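Local structure of intracellular protein transport protein USO1 (Saccharomyces cerevisiae S288c, 6LSU) at residues N279-I291 and S335-F347. The protein is required for protein transport from the endoplasmic reticulum to the Golgi, acting as a homodimeric membrane tether whose globular head is the part described here. Sequence-based numbering, arbitrary orientation.
Sequences NLPKLAHLLSEPI and SSVLMVVLRLAFF
L287 enters the groove of helix 337-346 where that helix runs nearly parallel to helix 280-287, the axes 9.5 Å apart at closest approach and crossing at 16°. Knob-into-hole geometry is met here, since the leucine sits among V337, V340, V341 and L344. Its CB lies 3.8 Å from V340 CG1, while CD1 lies alongside V341 and CD2 meets L344 CD1, the two leucines crossing at about a right angle. V340 CG1, set anti to the backbone N, reaches across to the backbone at S288, 3.7 Å from S288 CA.

Toward the N-terminal ends of both helices, L280 and A284 face S335, S336 and V337. A284 CB touches S336 OG, and L280 CD1 approaches S335 OG at 3.7 Å, a van der Waals contact of methyl against hydroxyl. That hydroxyl accepts from V337 N (3.3 Å, 153° at the hydrogen), an N-terminal capping bond, and is also hydrogen-bonded to L332 O. With an alanine here, V337 N would probably lose its capping acceptor and L332 O its hydroxyl partner, while L280 CD1 would keep only part of its contact.

At the other end, the type I turn from S288 to I291 carries P290 and I291 onto the C-terminal end of helix 337-346 and the F347 that follows it. P290 CG packs 3.8 Å from L344 CD2, and I291 CD1 reaches R343 CB at 3.6 Å. I291 CG1 stands over one face of the F347 ring, 4.2 Å from its centroid and 13° off the normal, a CH-pi contact.

Helix 301-317 adjoins the same layer through L287, P290 and L344. No hydrogen bond links the two segments, so the join between ARM 5 and ARM 6 in this solenoid rests mainly on van der Waals packing, several polar groups being bonded within their own segment or elsewhere in the chain.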
loop_
_atom_site.group_PDB
_atom_site.type_symbol
_atom_site.label_atom_id
_atom_site.label_comp_id
_atom_site.label_asym_id
_atom_site.label_seq_id
_atom_site.Cartn_x
_atom_site.Cartn_y
_atom_site.Cartn_z
ATOM N N ASN A 279 -11.646 15.111 13.643
ATOM C CA ASN A 279 -11.951 14.124 12.567
ATOM C C ASN A 279 -11.716 12.663 13.017
ATOM O O ASN A 279 -12.578 11.805 12.675
ATOM C CB ASN A 279 -11.155 14.460 11.312
ATOM C CG ASN A 279 -11.657 15.735 10.687
ATOM O OD1 ASN A 279 -12.834 15.800 10.290
ATOM N ND2 ASN A 279 -10.776 16.723 10.600
ATOM N N LEU A 280 -10.644 12.366 13.763
ATOM C CA LEU A 280 -10.308 10.979 14.176
ATOM C C LEU A 280 -11.544 10.210 14.636
ATOM O O LEU A 280 -11.784 9.107 14.164
ATOM C CB LEU A 280 -9.249 10.980 15.275
ATOM C CG LEU A 280 -7.841 11.231 14.770
ATOM C CD1 LEU A 280 -6.827 10.842 15.831
ATOM C CD2 LEU A 280 -7.610 10.470 13.471
ATOM N N PRO A 281 -12.369 10.730 15.567
ATOM C CA PRO A 281 -13.531 9.974 16.042
ATOM C C PRO A 281 -14.463 9.592 14.884
ATOM O O PRO A 281 -15.056 8.546 14.915
ATOM C CB PRO A 281 -14.256 10.939 16.972
ATOM C CG PRO A 281 -13.231 11.978 17.317
ATOM C CD PRO A 281 -12.293 12.079 16.137
ATOM N N LYS A 282 -14.555 10.472 13.889
ATOM C CA LYS A 282 -15.395 10.286 12.676
ATOM C C LYS A 282 -14.817 9.159 11.806
ATOM O O LYS A 282 -15.585 8.298 11.389
ATOM C CB LYS A 282 -15.491 11.606 11.907
ATOM C CG LYS A 282 -16.470 12.593 12.520
ATOM C CD LYS A 282 -16.023 14.028 12.437
ATOM C CE LYS A 282 -17.164 14.981 12.675
ATOM N NZ LYS A 282 -16.849 16.288 12.053
ATOM N N LEU A 283 -13.508 9.194 11.548
ATOM C CA LEU A 283 -12.773 8.196 10.723
ATOM C C LEU A 283 -12.824 6.827 11.425
ATOM O O LEU A 283 -13.152 5.824 10.768
ATOM C CB LEU A 283 -11.340 8.699 10.563
ATOM C CG LEU A 283 -10.488 7.916 9.579
ATOM C CD1 LEU A 283 -11.163 7.878 8.233
ATOM C CD2 LEU A 283 -9.117 8.551 9.452
ATOM N N ALA A 284 -12.575 6.806 12.728
ATOM C CA ALA A 284 -12.720 5.637 13.614
ATOM C C ALA A 284 -14.117 5.073 13.471
ATOM O O ALA A 284 -14.270 3.851 13.431
ATOM C CB ALA A 284 -12.516 6.021 15.049
ATOM N N HIS A 285 -15.120 5.934 13.492
ATOM C CA HIS A 285 -16.532 5.466 13.511
ATOM C C HIS A 285 -16.828 4.719 12.186
ATOM O O HIS A 285 -17.571 3.670 12.200
ATOM C CB HIS A 285 -17.474 6.646 13.755
ATOM C CG HIS A 285 -18.881 6.243 13.509
ATOM N ND1 HIS A 285 -19.569 5.473 14.437
ATOM C CD2 HIS A 285 -19.707 6.430 12.445
ATOM C CE1 HIS A 285 -20.772 5.211 13.960
ATOM N NE2 HIS A 285 -20.892 5.795 12.744
ATOM N N LEU A 286 -16.315 5.297 11.081
ATOM C CA LEU A 286 -16.437 4.771 9.691
ATOM C C LEU A 286 -15.635 3.465 9.522
ATOM O O LEU A 286 -16.191 2.539 8.988
ATOM C CB LEU A 286 -15.902 5.847 8.741
ATOM C CG LEU A 286 -15.855 5.459 7.269
ATOM C CD1 LEU A 286 -17.284 5.303 6.764
ATOM C CD2 LEU A 286 -15.090 6.477 6.453
ATOM N N LEU A 287 -14.387 3.413 10.016
ATOM C CA LEU A 287 -13.550 2.207 10.012
ATOM C C LEU A 287 -14.213 1.108 10.855
ATOM O O LEU A 287 -14.064 -0.083 10.555
ATOM C CB LEU A 287 -12.167 2.555 10.547
ATOM C CG LEU A 287 -11.257 3.312 9.585
ATOM C CD1 LEU A 287 -9.933 3.683 10.255
ATOM C CD2 LEU A 287 -10.995 2.438 8.374
ATOM N N SER A 288 -14.981 1.473 11.855
ATOM C CA SER A 288 -15.490 0.483 12.836
ATOM C C SER A 288 -16.814 -0.100 12.329
ATOM O O SER A 288 -17.232 -1.148 12.844
ATOM C CB SER A 288 -15.618 1.056 14.229
ATOM O OG SER A 288 -16.927 1.561 14.438
ATOM N N GLU A 289 -17.367 0.438 11.247
ATOM C CA GLU A 289 -18.632 -0.061 10.679
ATOM C C GLU A 289 -18.676 -1.574 10.467
ATOM O O GLU A 289 -19.669 -2.219 10.789
ATOM C CB GLU A 289 -18.950 0.669 9.391
ATOM C CG GLU A 289 -20.025 1.704 9.605
ATOM C CD GLU A 289 -20.016 2.797 8.551
ATOM O OE1 GLU A 289 -20.079 4.043 8.951
ATOM O OE2 GLU A 289 -19.966 2.395 7.354
ATOM N N PRO A 290 -17.673 -2.231 9.868
ATOM C CA PRO A 290 -17.805 -3.661 9.588
ATOM C C PRO A 290 -17.914 -4.571 10.830
ATOM O O PRO A 290 -18.254 -5.689 10.642
ATOM C CB PRO A 290 -16.508 -4.002 8.869
ATOM C CG PRO A 290 -15.980 -2.682 8.410
ATOM C CD PRO A 290 -16.376 -1.697 9.471
ATOM N N ILE A 291 -17.617 -4.071 12.027
ATOM C CA ILE A 291 -17.582 -4.856 13.294
ATOM C C ILE A 291 -18.830 -4.578 14.148
ATOM O O ILE A 291 -18.930 -3.496 14.775
ATOM C CB ILE A 291 -16.313 -4.505 14.060
ATOM C CG1 ILE A 291 -15.094 -4.942 13.266
ATOM C CG2 ILE A 291 -16.368 -5.084 15.449
ATOM C CD1 ILE A 291 -14.018 -3.885 13.295
ATOM N N SER A 335 -6.851 8.059 20.417
ATOM C CA SER A 335 -8.238 7.791 19.951
ATOM C C SER A 335 -8.468 6.280 19.925
ATOM O O SER A 335 -7.638 5.568 20.500
ATOM C CB SER A 335 -8.497 8.441 18.603
ATOM O OG SER A 335 -7.816 7.774 17.551
ATOM N N SER A 336 -9.547 5.816 19.292
ATOM C CA SER A 336 -9.819 4.364 19.129
ATOM C C SER A 336 -9.182 3.798 17.841
ATOM O O SER A 336 -9.348 2.602 17.587
ATOM C CB SER A 336 -11.305 4.074 19.235
ATOM O OG SER A 336 -12.089 5.003 18.490
ATOM N N VAL A 337 -8.410 4.576 17.079
ATOM C CA VAL A 337 -8.093 4.201 15.667
ATOM C C VAL A 337 -7.251 2.921 15.652
ATOM O O VAL A 337 -7.635 1.998 14.924
ATOM C CB VAL A 337 -7.458 5.340 14.852
ATOM C CG1 VAL A 337 -7.267 4.916 13.407
ATOM C CG2 VAL A 337 -8.314 6.580 14.878
ATOM N N LEU A 338 -6.198 2.840 16.461
ATOM C CA LEU A 338 -5.294 1.662 16.533
ATOM C C LEU A 338 -6.088 0.408 16.836
ATOM O O LEU A 338 -5.853 -0.643 16.186
ATOM C CB LEU A 338 -4.243 1.822 17.627
ATOM C CG LEU A 338 -3.239 0.659 17.689
ATOM C CD1 LEU A 338 -2.525 0.477 16.349
ATOM C CD2 LEU A 338 -2.217 0.862 18.812
ATOM N N MET A 339 -6.932 0.479 17.832
ATOM C CA MET A 339 -7.730 -0.667 18.281
ATOM C C MET A 339 -8.688 -0.994 17.146
ATOM O O MET A 339 -8.966 -2.149 16.892
ATOM C CB MET A 339 -8.506 -0.327 19.562
ATOM C CG MET A 339 -9.166 -1.536 20.152
ATOM S SD MET A 339 -7.871 -2.653 20.752
ATOM C CE MET A 339 -8.641 -4.218 20.303
ATOM N N VAL A 340 -9.252 0.006 16.511
ATOM C CA VAL A 340 -10.227 -0.270 15.410
ATOM C C VAL A 340 -9.497 -0.925 14.217
ATOM O O VAL A 340 -10.071 -1.892 13.653
ATOM C CB VAL A 340 -10.998 0.988 15.000
ATOM C CG1 VAL A 340 -11.916 0.683 13.819
ATOM C CG2 VAL A 340 -11.820 1.489 16.176
ATOM N N VAL A 341 -8.324 -0.428 13.805
ATOM C CA VAL A 341 -7.701 -1.066 12.608
ATOM C C VAL A 341 -7.239 -2.505 12.951
ATOM O O VAL A 341 -7.315 -3.339 12.100
ATOM C CB VAL A 341 -6.662 -0.183 11.876
ATOM C CG1 VAL A 341 -6.949 1.297 11.964
ATOM C CG2 VAL A 341 -5.262 -0.504 12.222
ATOM N N LEU A 342 -6.817 -2.790 14.182
ATOM C CA LEU A 342 -6.389 -4.148 14.610
ATOM C C LEU A 342 -7.588 -5.053 14.683
ATOM O O LEU A 342 -7.395 -6.222 14.387
ATOM C CB LEU A 342 -5.720 -4.123 15.985
ATOM C CG LEU A 342 -4.333 -3.495 16.049
ATOM C CD1 LEU A 342 -3.845 -3.467 17.500
ATOM C CD2 LEU A 342 -3.375 -4.253 15.165
ATOM N N ARG A 343 -8.779 -4.543 15.014
ATOM C CA ARG A 343 -10.029 -5.340 14.862
ATOM C C ARG A 343 -10.222 -5.703 13.393
ATOM O O ARG A 343 -10.598 -6.843 13.156
ATOM C CB ARG A 343 -11.254 -4.615 15.416
ATOM C CG ARG A 343 -11.377 -4.773 16.918
ATOM C CD ARG A 343 -12.670 -4.145 17.438
ATOM N NE ARG A 343 -12.424 -3.626 18.780
ATOM C CZ ARG A 343 -12.474 -2.346 19.142
ATOM N NH1 ARG A 343 -12.841 -1.405 18.288
ATOM N NH2 ARG A 343 -12.163 -2.014 20.381
ATOM N N LEU A 344 -10.019 -4.770 12.461
ATOM C CA LEU A 344 -10.183 -5.038 11.012
ATOM C C LEU A 344 -9.143 -6.092 10.575
ATOM O O LEU A 344 -9.471 -6.912 9.693
ATOM C CB LEU A 344 -10.034 -3.736 10.220
ATOM C CG LEU A 344 -11.181 -2.729 10.372
ATOM C CD1 LEU A 344 -10.850 -1.453 9.641
ATOM C CD2 LEU A 344 -12.502 -3.255 9.845
ATOM N N ALA A 345 -7.929 -6.044 11.147
ATOM C CA ALA A 345 -6.856 -6.999 10.792
ATOM C C ALA A 345 -7.304 -8.425 11.209
ATOM O O ALA A 345 -7.113 -9.301 10.420
ATOM C CB ALA A 345 -5.521 -6.568 11.399
ATOM N N PHE A 346 -7.971 -8.618 12.348
ATOM C CA PHE A 346 -8.124 -9.930 13.055
ATOM C C PHE A 346 -9.547 -10.480 12.972
ATOM O O PHE A 346 -9.758 -11.654 13.148
ATOM C CB PHE A 346 -7.662 -9.871 14.512
ATOM C CG PHE A 346 -6.215 -9.453 14.637
ATOM C CD1 PHE A 346 -5.229 -10.101 13.912
ATOM C CD2 PHE A 346 -5.831 -8.424 15.479
ATOM C CE1 PHE A 346 -3.899 -9.714 13.997
ATOM C CE2 PHE A 346 -4.493 -8.040 15.558
ATOM C CZ PHE A 346 -3.536 -8.657 14.781
ATOM N N PHE A 347 -10.529 -9.663 12.697
ATOM C CA PHE A 347 -11.941 -10.090 12.748
ATOM C C PHE A 347 -12.121 -11.121 11.649
ATOM O O PHE A 347 -11.427 -11.031 10.567
ATOM C CB PHE A 347 -12.819 -8.865 12.528
ATOM C CG PHE A 347 -14.312 -9.022 12.696
ATOM C CD1 PHE A 347 -14.874 -9.292 13.939
ATOM C CD2 PHE A 347 -15.172 -8.748 11.634
ATOM C CE1 PHE A 347 -16.257 -9.384 14.084
ATOM C CE2 PHE A 347 -16.549 -8.848 11.778
ATOM C CZ PHE A 347 -17.094 -9.153 13.004
#